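Local coordinates for protein peptidase (Pseudomonas aeruginosa, PDB 5LOX) that probably hydrolyses peptide bonds as an ancestral proteasome-like beta subunit of the Ntn-hydrolase clan, assembling with further copies into a helical Anbu complex, at residues V4-L8 and P121-Y125; C109-V113 and F142-G146; D177-R181 and R219-S223; M188-L193 and G205-E210. The protein carries 3 engineered substitutions. All blocks are in the same frame, centred on the assembly; numbering follows the deposited sequence.

Contact 1. Residues V4-L8 and P121-Y125; sequences VAMHL and PPALY
Leu124 and Pro122 face Ala5 and His7 across the gap between two beta sheets. Strand 4-8 and strand 123-125 run roughly antiparallel, at 147°, with their axes 7.1 Å apart, so side chains and not backbone bonds fill the space between them. Leu124 swings CG away from its backbone N (chi1 170°), which carries the isobutyl fork over to the opposite strand. There CD2 lies 3.6 Å from Ala5 CB and equally near Ala5 C, while CD1 rests 3.7 Å from the same methyl. Alanine suits this spot because its short side chain lets the fork settle close to the strand. Further along, Leu124 CB meets His7 CB at 3.9 Å, two methylenes meeting where the side chains leave their strands. His7 has a similar first torsion (chi1 174°), and its ring is carried out to Pro122 and Ala123. Ala123 CA lies over one ring face, and the pyrrolidine of Pro122 crosses the imidazole at about a right angle, with CG 3.8 Å from His7 CE1. His7 NE2 approaches Pro122 O at 3.1 Å, but the angle is too poor for a hydrogen bond. Met6 and Leu8 point to the opposite side of their strand, where they pack on helix 165-182. Ala123 and Tyr125 likewise turn back toward helix 79-97. The chemistry is therefore mainly apolar: aliphatic contact and shape hold the two layers together, and the polar ring of His7 sits at the partly exposed end, packed against Pro122 and Ala123 without a hydrogen bond to either.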
loop_
_atom_site.group_PDB
_atom_site.type_symbol
_atom_site.label_atom_id
_atom_site.label_comp_id
_atom_site.label_asym_id
_atom_site.label_seq_id
_atom_site.Cartn_x
_atom_site.Cartn_y
_atom_site.Cartn_z
ATOM N N VAL A 4 -87.551 -59.435 21.132
ATOM C CA VAL A 4 -88.919 -58.930 21.220
ATOM C C VAL A 4 -89.781 -60.012 21.783
ATOM O O VAL A 4 -89.603 -61.183 21.449
ATOM C CB VAL A 4 -89.571 -58.626 19.861
ATOM C CG1 VAL A 4 -90.572 -57.523 20.039
ATOM C CG2 VAL A 4 -88.564 -58.178 18.850
ATOM N N ALA A 5 -90.761 -59.612 22.578
ATOM C CA ALA A 5 -91.794 -60.528 23.051
ATOM C C ALA A 5 -93.120 -59.809 23.072
ATOM O O ALA A 5 -93.162 -58.605 23.328
ATOM C CB ALA A 5 -91.463 -61.016 24.431
HETATM N N MSE A 6 -94.175 -60.537 22.740
HETATM C CA MSE A 6 -95.482 -59.971 22.651
HETATM C C MSE A 6 -96.422 -60.818 23.404
HETATM O O MSE A 6 -96.388 -62.029 23.313
HETATM C CB MSE A 6 -95.926 -59.975 21.202
HETATM C CG MSE A 6 -95.020 -59.046 20.416
HETATM SE SE MSE A 6 -94.788 -59.747 18.613
HETATM C CE MSE A 6 -93.424 -58.529 17.952
ATOM N N HIS A 7 -97.330 -60.169 24.122
ATOM C CA HIS A 7 -98.413 -60.853 24.824
ATOM C C HIS A 7 -99.737 -60.335 24.277
ATOM O O HIS A 7 -100.105 -59.167 24.498
ATOM C CB HIS A 7 -98.318 -60.615 26.325
ATOM C CG HIS A 7 -99.478 -61.152 27.121
ATOM N ND1 HIS A 7 -100.262 -62.206 26.696
ATOM C CD2 HIS A 7 -99.966 -60.782 28.328
ATOM C CE1 HIS A 7 -101.186 -62.457 27.604
ATOM N NE2 HIS A 7 -101.018 -61.615 28.604
ATOM N N LEU A 8 -100.410 -61.237 23.551
ATOM C CA LEU A 8 -101.590 -60.931 22.762
ATOM C C LEU A 8 -102.765 -61.762 23.205
ATOM O O LEU A 8 -102.622 -62.731 23.963
ATOM C CB LEU A 8 -101.292 -61.217 21.290
ATOM C CG LEU A 8 -100.004 -60.590 20.759
ATOM C CD1 LEU A 8 -99.628 -61.200 19.441
ATOM C CD2 LEU A 8 -100.175 -59.086 20.596
ATOM N N PRO A 121 -104.003 -67.045 33.363
ATOM C CA PRO A 121 -103.679 -66.598 32.012
ATOM C C PRO A 121 -102.171 -66.553 31.691
ATOM O O PRO A 121 -101.345 -66.571 32.602
ATOM C CB PRO A 121 -104.249 -65.184 31.971
ATOM C CG PRO A 121 -104.130 -64.698 33.378
ATOM C CD PRO A 121 -104.251 -65.911 34.267
ATOM N N PRO A 122 -101.817 -66.517 30.392
ATOM C CA PRO A 122 -100.428 -66.236 30.031
ATOM C C PRO A 122 -99.998 -64.827 30.476
ATOM O O PRO A 122 -100.850 -63.933 30.580
ATOM C CB PRO A 122 -100.421 -66.370 28.512
ATOM C CG PRO A 122 -101.830 -66.135 28.091
ATOM C CD PRO A 122 -102.715 -66.504 29.229
ATOM N N ALA A 123 -98.699 -64.644 30.714
ATOM C CA ALA A 123 -98.141 -63.336 31.100
ATOM C C ALA A 123 -96.716 -63.135 30.549
ATOM O O ALA A 123 -96.082 -64.074 30.060
ATOM C CB ALA A 123 -98.138 -63.198 32.598
ATOM N N LEU A 124 -96.262 -61.885 30.560
ATOM C CA LEU A 124 -94.962 -61.522 29.993
ATOM C C LEU A 124 -94.370 -60.391 30.786
ATOM O O LEU A 124 -94.988 -59.335 30.935
ATOM C CB LEU A 124 -95.116 -61.083 28.531
ATOM C CG LEU A 124 -93.912 -60.459 27.852
ATOM C CD1 LEU A 124 -92.796 -61.464 27.800
ATOM C CD2 LEU A 124 -94.254 -60.022 26.435
ATOM N N TYR A 125 -93.146 -60.571 31.250
ATOM C CA TYR A 125 -92.440 -59.522 31.995
ATOM C C TYR A 125 -91.117 -59.188 31.334
ATOM O O TYR A 125 -90.549 -60.005 30.594
ATOM C CB TYR A 125 -92.187 -59.981 33.427
ATOM C CG TYR A 125 -93.434 -60.223 34.217
ATOM C CD1 TYR A 125 -94.187 -61.378 33.989
ATOM C CD2 TYR A 125 -93.871 -59.314 35.186
ATOM C CE1 TYR A 125 -95.347 -61.623 34.700
ATOM C CE2 TYR A 125 -95.024 -59.543 35.911
ATOM C CZ TYR A 125 -95.764 -60.691 35.672
ATOM O OH TYR A 125 -96.924 -60.991 36.369
#

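Contact 2. Residues C109-V113 and F142-G146; sequences CSFMV and FLQLG. Engineered in segment 109-113: Met112 (natural residue Leu).
No aromatic ring enters the gap where Met112 meets Leu143 and Leu145; the flat groups lie on the outer sides of the two strands. The Phe142 ring has the amide carbon CD of Gln144 at its edge, in plane, and packs on Leu155 and Asp156 of helix 152-158. That amide is anchored in turn, Gln144 NE2 donating to Tyr2 OH. Phe111 points the other way, onto Val86 and Thr90 of helix 79-97. Between these outer layers the contact is aliphatic. Met112, an engineered selenomethionine at a natural leucine position, sends CG off beside its backbone N (chi1 -57°) and bends at its third torsion (chi3 -93°). The bend lays SE 3.7 Å from Leu143 CB and CE 3.5 Å from Leu143 O, the two side chains crossing at a slant. Leu145 reaches back tip to tip, its CD1 3.6 Å from Met112 CG and 3.7 Å from Phe111 C. The other branch, CD2, touches Ser110 CB at 3.9 Å. A branched leucine serves well here, since its two methyls fill separate places along the facing strand, and the small serine admits one of them. The contact is widened by strand 2-8, whose Cys3 and Ala5 also touch Met112. With axes 7.8 Å apart and no hydrogen bond between them, the strands belong to different sheets packed face to face, with helices outside both. This is the four-layer alpha-beta-beta-alpha sandwich of proteasome subunits and other Ntn hydrolases, met here at its hydrophobic centre.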
loop_
_atom_site.group_PDB
_atom_site.type_symbol
_atom_site.label_atom_id
_atom_site.label_comp_id
_atom_site.label_asym_id
_atom_site.label_seq_id
_atom_site.Cartn_x
_atom_site.Cartn_y
_atom_site.Cartn_z
ATOM N N CYS A 109 -77.086 -57.361 32.844
ATOM C CA CYS A 109 -77.910 -57.839 31.753
ATOM C C CYS A 109 -79.380 -57.765 32.089
ATOM O O CYS A 109 -79.765 -57.680 33.251
ATOM C CB CYS A 109 -77.521 -59.283 31.359
ATOM S SG CYS A 109 -77.667 -60.438 32.715
ATOM N N SER A 110 -80.181 -57.956 31.049
ATOM C CA SER A 110 -81.619 -57.889 31.121
ATOM C C SER A 110 -82.255 -59.120 30.532
ATOM O O SER A 110 -81.637 -59.864 29.780
ATOM C CB SER A 110 -82.062 -56.646 30.380
ATOM O OG SER A 110 -81.204 -56.429 29.288
ATOM N N PHE A 111 -83.511 -59.342 30.892
ATOM C CA PHE A 111 -84.211 -60.569 30.536
ATOM C C PHE A 111 -85.652 -60.300 30.210
ATOM O O PHE A 111 -86.222 -59.349 30.706
ATOM C CB PHE A 111 -84.218 -61.510 31.727
ATOM C CG PHE A 111 -82.873 -61.968 32.155
ATOM C CD1 PHE A 111 -82.336 -63.123 31.634
ATOM C CD2 PHE A 111 -82.160 -61.270 33.097
ATOM C CE1 PHE A 111 -81.097 -63.573 32.036
ATOM C CE2 PHE A 111 -80.927 -61.712 33.520
ATOM C CZ PHE A 111 -80.391 -62.869 32.989
HETATM N N MSE A 112 -86.265 -61.177 29.423
HETATM C CA MSE A 112 -87.751 -61.269 29.383
HETATM C C MSE A 112 -88.154 -62.644 29.827
HETATM O O MSE A 112 -87.470 -63.616 29.547
HETATM C CB MSE A 112 -88.394 -60.942 28.037
HETATM C CG MSE A 112 -87.911 -59.552 27.706
HETATM SE SE MSE A 112 -89.046 -58.712 26.379
HETATM C CE MSE A 112 -87.993 -59.275 24.832
ATOM N N VAL A 113 -89.228 -62.696 30.600
ATOM C CA VAL A 113 -89.748 -63.923 31.116
ATOM C C VAL A 113 -91.221 -63.910 30.795
ATOM O O VAL A 113 -91.937 -63.038 31.232
ATOM C CB VAL A 113 -89.581 -64.015 32.633
ATOM C CG1 VAL A 113 -90.163 -65.323 33.137
ATOM C CG2 VAL A 113 -88.113 -63.908 33.003
ATOM N N PHE A 142 -96.218 -55.281 23.711
ATOM C CA PHE A 142 -94.906 -55.820 23.372
ATOM C C PHE A 142 -93.790 -55.146 24.143
ATOM O O PHE A 142 -93.909 -54.001 24.531
ATOM C CB PHE A 142 -94.643 -55.728 21.876
ATOM C CG PHE A 142 -94.347 -54.348 21.393
ATOM C CD1 PHE A 142 -95.364 -53.487 21.075
ATOM C CD2 PHE A 142 -93.052 -53.929 21.237
ATOM C CE1 PHE A 142 -95.094 -52.231 20.597
ATOM C CE2 PHE A 142 -92.772 -52.667 20.771
ATOM C CZ PHE A 142 -93.796 -51.814 20.448
ATOM N N LEU A 143 -92.693 -55.878 24.324
ATOM C CA LEU A 143 -91.516 -55.412 25.048
ATOM C C LEU A 143 -90.258 -55.825 24.310
ATOM O O LEU A 143 -90.231 -56.845 23.641
ATOM C CB LEU A 143 -91.500 -55.998 26.432
ATOM C CG LEU A 143 -92.708 -55.610 27.290
ATOM C CD1 LEU A 143 -92.710 -56.368 28.608
ATOM C CD2 LEU A 143 -92.734 -54.124 27.595
ATOM N N GLN A 144 -89.219 -55.008 24.397
ATOM C CA GLN A 144 -87.993 -55.235 23.642
ATOM C C GLN A 144 -86.774 -55.204 24.525
ATOM O O GLN A 144 -86.767 -54.580 25.571
ATOM C CB GLN A 144 -87.819 -54.158 22.576
ATOM C CG GLN A 144 -89.010 -53.967 21.648
ATOM C CD GLN A 144 -88.809 -52.763 20.757
ATOM O OE1 GLN A 144 -88.937 -51.617 21.208
ATOM N NE2 GLN A 144 -88.444 -53.005 19.499
ATOM N N LEU A 145 -85.736 -55.899 24.102
ATOM C CA LEU A 145 -84.466 -55.821 24.766
ATOM C C LEU A 145 -83.448 -55.568 23.729
ATOM O O LEU A 145 -83.618 -55.898 22.568
ATOM C CB LEU A 145 -84.103 -57.144 25.422
ATOM C CG LEU A 145 -84.967 -57.642 26.570
ATOM C CD1 LEU A 145 -84.401 -58.975 27.013
ATOM C CD2 LEU A 145 -84.966 -56.656 27.720
ATOM N N GLY A 146 -82.326 -55.056 24.178
ATOM C CA GLY A 146 -81.193 -54.879 23.302
ATOM C C GLY A 146 -81.364 -53.659 22.442
ATOM O O GLY A 146 -81.908 -52.639 22.879
#

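Contact 3. Residues D177-R181 and R219-S223; sequences DSTIR and RRQWS
Asp177 and Arg219 make the tight part of this meeting between two helices that cross almost perpendicularly, at 86°. The segment axes stay 12.0 Å apart, a distance that long arginine side chains can bridge. Arg219 is bent at its third torsion (chi3 89°), which brings the guanidinium side-on to one carboxylate oxygen. NE donates to Asp177 OD1 at 2.9 Å and NH2 to the same OD1 at 3.3 Å. Both come from one face of the carboxylate, whose plane stands 85° to that of the guanidinium. Ile180 CG2 packs against Arg219 NH2 at 3.8 Å, an aliphatic flank for the charged group. One helical turn on from Asp177, Arg181 adds a second arginine, with NE forming a weak bond to OD1 at 3.1 Å. Toward the solvent side the fit is looser: the exposed Arg181 places NH2 3.3 Å from Ser223 OG, at an angle too poor for a hydrogen bond. Arg157 of the second subunit bonds Asp177 OD2, so the buried acid is probably kept anionic by several cations. Such a salt-bridge network, centred on one aspartate, ties C-terminal helix 213-232 to helix 165-182 of the sandwich at a subunit interface.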
loop_
_atom_site.group_PDB
_atom_site.type_symbol
_atom_site.label_atom_id
_atom_site.label_comp_id
_atom_site.label_asym_id
_atom_site.label_seq_id
_atom_site.Cartn_x
_atom_site.Cartn_y
_atom_site.Cartn_z
ATOM N N ASP A 177 -85.686 -57.290 10.161
ATOM C CA ASP A 177 -85.171 -56.929 8.873
ATOM C C ASP A 177 -84.529 -55.539 8.949
ATOM O O ASP A 177 -83.342 -55.388 8.656
ATOM C CB ASP A 177 -86.283 -56.952 7.825
ATOM C CG ASP A 177 -85.785 -56.573 6.441
ATOM O OD1 ASP A 177 -84.557 -56.595 6.234
ATOM O OD2 ASP A 177 -86.622 -56.309 5.549
ATOM N N SER A 178 -85.294 -54.545 9.368
ATOM C CA SER A 178 -84.778 -53.191 9.436
ATOM C C SER A 178 -83.594 -53.074 10.385
ATOM O O SER A 178 -82.607 -52.377 10.098
ATOM C CB SER A 178 -85.857 -52.233 9.937
ATOM O OG SER A 178 -87.035 -52.368 9.182
ATOM N N THR A 179 -83.701 -53.757 11.531
ATOM C CA THR A 179 -82.659 -53.696 12.542
ATOM C C THR A 179 -81.326 -54.252 11.965
ATOM O O THR A 179 -80.281 -53.593 12.015
ATOM C CB THR A 179 -83.074 -54.469 13.792
ATOM O OG1 THR A 179 -84.201 -53.838 14.402
ATOM C CG2 THR A 179 -81.955 -54.476 14.781
ATOM N N ILE A 180 -81.396 -55.441 11.361
ATOM C CA ILE A 180 -80.222 -56.071 10.794
ATOM C C ILE A 180 -79.546 -55.225 9.727
ATOM O O ILE A 180 -78.336 -55.198 9.646
ATOM C CB ILE A 180 -80.561 -57.432 10.216
ATOM C CG1 ILE A 180 -80.821 -58.400 11.361
ATOM C CG2 ILE A 180 -79.428 -57.953 9.359
ATOM C CD1 ILE A 180 -81.622 -59.612 10.955
ATOM N N ARG A 181 -80.323 -54.521 8.932
ATOM C CA ARG A 181 -79.755 -53.664 7.902
ATOM C C ARG A 181 -79.047 -52.471 8.440
ATOM O O ARG A 181 -78.163 -51.938 7.785
ATOM C CB ARG A 181 -80.852 -53.113 7.005
ATOM C CG ARG A 181 -81.491 -54.149 6.128
ATOM C CD ARG A 181 -82.178 -53.492 4.962
ATOM N NE ARG A 181 -83.257 -54.362 4.528
ATOM C CZ ARG A 181 -83.291 -55.037 3.393
ATOM N NH1 ARG A 181 -82.311 -54.932 2.513
ATOM N NH2 ARG A 181 -84.360 -55.789 3.126
ATOM N N ARG A 219 -88.303 -60.237 2.911
ATOM C CA ARG A 219 -87.354 -59.133 2.869
ATOM C C ARG A 219 -87.284 -58.505 1.486
ATOM O O ARG A 219 -87.318 -57.283 1.358
ATOM C CB ARG A 219 -85.957 -59.596 3.296
ATOM C CG ARG A 219 -85.863 -59.969 4.766
ATOM C CD ARG A 219 -84.461 -60.401 5.144
ATOM N NE ARG A 219 -83.651 -59.267 5.565
ATOM C CZ ARG A 219 -82.384 -59.346 5.957
ATOM N NH1 ARG A 219 -81.760 -60.521 5.968
ATOM N NH2 ARG A 219 -81.737 -58.239 6.332
ATOM N N ARG A 220 -87.183 -59.348 0.470
ATOM C CA ARG A 220 -87.158 -58.890 -0.909
ATOM C C ARG A 220 -88.432 -58.133 -1.264
ATOM O O ARG A 220 -88.373 -57.110 -1.939
ATOM C CB ARG A 220 -86.964 -60.066 -1.885
ATOM C CG ARG A 220 -85.549 -60.205 -2.429
ATOM C CD ARG A 220 -85.398 -61.383 -3.393
ATOM N NE ARG A 220 -85.324 -62.671 -2.679
ATOM C CZ ARG A 220 -86.277 -63.612 -2.646
ATOM N NH1 ARG A 220 -87.430 -63.461 -3.288
ATOM N NH2 ARG A 220 -86.070 -64.731 -1.957
ATOM N N GLN A 221 -89.573 -58.648 -0.812
ATOM C CA GLN A 221 -90.869 -58.024 -1.068
ATOM C C GLN A 221 -90.983 -56.685 -0.372
ATOM O O GLN A 221 -91.389 -55.693 -0.976
ATOM C CB GLN A 221 -91.998 -58.909 -0.556
ATOM C CG GLN A 221 -92.468 -59.920 -1.563
ATOM C CD GLN A 221 -93.719 -60.658 -1.116
ATOM O OE1 GLN A 221 -94.753 -60.071 -0.662
ATOM N NE2 GLN A 221 -93.646 -61.970 -1.242
ATOM N N TRP A 222 -90.657 -56.678 0.913
ATOM C CA TRP A 222 -90.702 -55.473 1.713
ATOM C C TRP A 222 -89.827 -54.377 1.116
ATOM O O TRP A 222 -90.247 -53.245 1.054
ATOM C CB TRP A 222 -90.300 -55.768 3.146
ATOM C CG TRP A 222 -90.675 -54.703 4.104
ATOM C CD1 TRP A 222 -89.875 -53.783 4.631
ATOM C CD2 TRP A 222 -91.963 -54.472 4.660
ATOM N NE1 TRP A 222 -90.565 -52.975 5.492
ATOM C CE2 TRP A 222 -91.859 -53.376 5.529
ATOM C CE3 TRP A 222 -93.189 -55.090 4.515
ATOM C CZ2 TRP A 222 -92.931 -52.871 6.247
ATOM C CZ3 TRP A 222 -94.266 -54.590 5.226
ATOM C CH2 TRP A 222 -94.129 -53.488 6.084
ATOM N N SER A 223 -88.663 -54.720 0.587
ATOM C CA SER A 223 -87.816 -53.715 -0.089
ATOM C C SER A 223 -88.473 -53.117 -1.292
ATOM O O SER A 223 -88.543 -51.912 -1.424
ATOM C CB SER A 223 -86.500 -54.314 -0.551
ATOM O OG SER A 223 -85.611 -54.243 0.510
#

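Contact 4. Residues M188-L193 and G205-E210; sequences MPLDLL and GYRVTE
Leu190 and Val208 exchange the first pair of backbone hydrogen bonds in a short antiparallel ladder, with Val208 N to Leu190 O at 2.8 Å. Leu192 and Tyr206 make the second pair, Leu192 N reaching Tyr206 O at 2.8 Å. Between them Asp191 and Arg207 form a non-hydrogen-bonded pair. Gly205 has a positive phi (77°), a conformation easily taken by glycine, where the chain enters the ladder.

Charge supplies the next interaction. Asp191 and Arg207 lie side by side on the same face of the sheet, a natural place for opposite charges on paired residues. A bend at chi3 (-74°) turns the Arg207 guanidinium side-on: NE meets Asp191 OD1 at 2.9 Å, and NH2 takes the syn lone pair of OD2 at 3.0 Å. Pro189, which follows a cis peptide bond, sets its CG 3.9 Å above one face of the guanidinium, toward the rim. Arg207 NH1 also bridges to Asp139 of a third subunit.

Apolar contacts fill the face of Leu190, Leu192 and Val208. Val208 CG2 touches Leu192 CD1 at 3.6 Å, and the CB atoms of Leu190 and Val208 lie 4.0 Å apart; beta-branched valine fits a strand well. The ring of Tyr206 stacks with Tyr240 of the second subunit, while its OH bonds Asp212.

The hairpin continues the sheet through strand 11-21, which pairs with strand 190-196. Leu190 and Leu192 pack down on helix 165-182, and Met188 and Val208 reach Phe215 of helix 213-232.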
loop_
_atom_site.group_PDB
_atom_site.type_symbol
_atom_site.label_atom_id
_atom_site.label_comp_id
_atom_site.label_asym_id
_atom_site.label_seq_id
_atom_site.Cartn_x
_atom_site.Cartn_y
_atom_site.Cartn_z
HETATM N N MSE A 188 -78.246 -62.681 12.326
HETATM C CA MSE A 188 -78.834 -64.015 12.256
HETATM C C MSE A 188 -77.846 -65.068 12.666
HETATM O O MSE A 188 -76.656 -64.841 12.643
HETATM C CB MSE A 188 -79.251 -64.213 10.813
HETATM C CG MSE A 188 -80.502 -63.368 10.532
HETATM SE SE MSE A 188 -81.164 -63.921 8.772
HETATM C CE MSE A 188 -79.826 -62.830 7.779
ATOM N N PRO A 189 -78.319 -66.249 13.017
ATOM C CA PRO A 189 -79.698 -66.740 12.970
ATOM C C PRO A 189 -80.604 -66.088 13.988
ATOM O O PRO A 189 -80.114 -65.588 15.006
ATOM C CB PRO A 189 -79.553 -68.250 13.272
ATOM C CG PRO A 189 -78.251 -68.361 13.993
ATOM C CD PRO A 189 -77.381 -67.319 13.353
ATOM N N LEU A 190 -81.904 -66.151 13.719
ATOM C CA LEU A 190 -82.921 -65.778 14.688
ATOM C C LEU A 190 -83.580 -67.009 15.263
ATOM O O LEU A 190 -83.597 -68.066 14.643
ATOM C CB LEU A 190 -84.016 -64.965 14.022
ATOM C CG LEU A 190 -83.568 -63.839 13.099
ATOM C CD1 LEU A 190 -84.795 -63.063 12.659
ATOM C CD2 LEU A 190 -82.599 -62.923 13.809
ATOM N N ASP A 191 -84.155 -66.849 16.447
ATOM C CA ASP A 191 -84.864 -67.935 17.113
ATOM C C ASP A 191 -86.261 -67.437 17.456
ATOM O O ASP A 191 -86.402 -66.371 18.059
ATOM C CB ASP A 191 -84.107 -68.366 18.370
ATOM C CG ASP A 191 -82.771 -69.067 18.051
ATOM O OD1 ASP A 191 -82.809 -70.131 17.366
ATOM O OD2 ASP A 191 -81.697 -68.543 18.483
ATOM N N LEU A 192 -87.287 -68.186 17.030
ATOM C CA LEU A 192 -88.679 -67.791 17.254
ATOM C C LEU A 192 -89.376 -68.822 18.071
ATOM O O LEU A 192 -89.053 -70.005 17.999
ATOM C CB LEU A 192 -89.435 -67.698 15.940
ATOM C CG LEU A 192 -88.681 -67.090 14.779
ATOM C CD1 LEU A 192 -89.476 -67.246 13.507
ATOM C CD2 LEU A 192 -88.410 -65.626 15.056
ATOM N N LEU A 193 -90.401 -68.385 18.777
ATOM C CA LEU A 193 -91.315 -69.310 19.428
ATOM C C LEU A 193 -92.681 -68.696 19.547
ATOM O O LEU A 193 -92.823 -67.551 19.958
ATOM C CB LEU A 193 -90.806 -69.677 20.798
ATOM C CG LEU A 193 -91.613 -70.763 21.495
ATOM C CD1 LEU A 193 -90.708 -71.687 22.283
ATOM C CD2 LEU A 193 -92.674 -70.176 22.401
ATOM N N GLY A 205 -90.455 -74.364 18.606
ATOM C CA GLY A 205 -89.819 -73.120 18.202
ATOM C C GLY A 205 -89.115 -73.361 16.874
ATOM O O GLY A 205 -89.136 -74.468 16.368
ATOM N N TYR A 206 -88.508 -72.329 16.303
ATOM C CA TYR A 206 -87.967 -72.421 14.971
ATOM C C TYR A 206 -86.820 -71.462 14.789
ATOM O O TYR A 206 -86.826 -70.343 15.294
ATOM C CB TYR A 206 -89.060 -72.086 13.968
ATOM C CG TYR A 206 -88.621 -72.129 12.509
ATOM C CD1 TYR A 206 -88.725 -73.283 11.764
ATOM C CD2 TYR A 206 -88.135 -70.973 11.872
ATOM C CE1 TYR A 206 -88.357 -73.310 10.436
ATOM C CE2 TYR A 206 -87.751 -70.999 10.540
ATOM C CZ TYR A 206 -87.871 -72.174 9.834
ATOM O OH TYR A 206 -87.533 -72.186 8.511
ATOM N N ARG A 207 -85.823 -71.895 14.039
ATOM C CA ARG A 207 -84.655 -71.067 13.797
ATOM C C ARG A 207 -84.604 -70.569 12.358
ATOM O O ARG A 207 -84.629 -71.332 11.396
ATOM C CB ARG A 207 -83.365 -71.825 14.168
ATOM C CG ARG A 207 -82.102 -71.206 13.584
ATOM C CD ARG A 207 -80.841 -71.657 14.299
ATOM N NE ARG A 207 -80.718 -71.035 15.607
ATOM C CZ ARG A 207 -79.669 -71.175 16.393
ATOM N NH1 ARG A 207 -78.646 -71.889 15.988
ATOM N NH2 ARG A 207 -79.639 -70.586 17.585
ATOM N N VAL A 208 -84.452 -69.267 12.235
ATOM C CA VAL A 208 -84.355 -68.652 10.932
ATOM C C VAL A 208 -82.905 -68.416 10.549
ATOM O O VAL A 208 -82.258 -67.543 11.107
ATOM C CB VAL A 208 -85.069 -67.275 10.918
ATOM C CG1 VAL A 208 -85.041 -66.686 9.511
ATOM C CG2 VAL A 208 -86.497 -67.399 11.440
ATOM N N THR A 209 -82.427 -69.145 9.553
ATOM C CA THR A 209 -81.068 -68.915 9.077
ATOM C C THR A 209 -81.004 -67.955 7.891
ATOM O O THR A 209 -81.997 -67.638 7.286
ATOM C CB THR A 209 -80.358 -70.238 8.705
ATOM O OG1 THR A 209 -80.921 -70.759 7.508
ATOM C CG2 THR A 209 -80.501 -71.261 9.818
ATOM N N GLU A 210 -79.798 -67.489 7.626
ATOM C CA GLU A 210 -79.413 -66.841 6.387
ATOM C C GLU A 210 -80.165 -67.372 5.152
ATOM O O GLU A 210 -80.574 -66.621 4.304
ATOM C CB GLU A 210 -77.913 -67.116 6.204
ATOM C CG GLU A 210 -77.213 -66.350 5.099
ATOM C CD GLU A 210 -76.365 -65.218 5.639
ATOM O OE1 GLU A 210 -75.130 -65.271 5.429
ATOM O OE2 GLU A 210 -76.919 -64.297 6.284
#

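Contacts 1 and 2 have centres 11 Å apart and join the same two sheets: strands 2-8 and 142-146 are neighbours in one, 109-117 and 123-127 in the other. Their segments alternate along the chain, so the sandwich core is interlaced. Contacts 3 and 4 follow later, with centres 15 Å apart. Segments 188-193 and 205-210 both fall between 177-181 and 219-223, and Met188 touches Ile180 and Arg219. Contact 4 lies in the same sheet as strands 2-8 and 142-146, whereas contact 3, about 25 Å from contact 1 between centres, lies out on the helices. The chain thus passes from sandwich core to subunit interface, where contacts 3 and 4 both meet the second subunit.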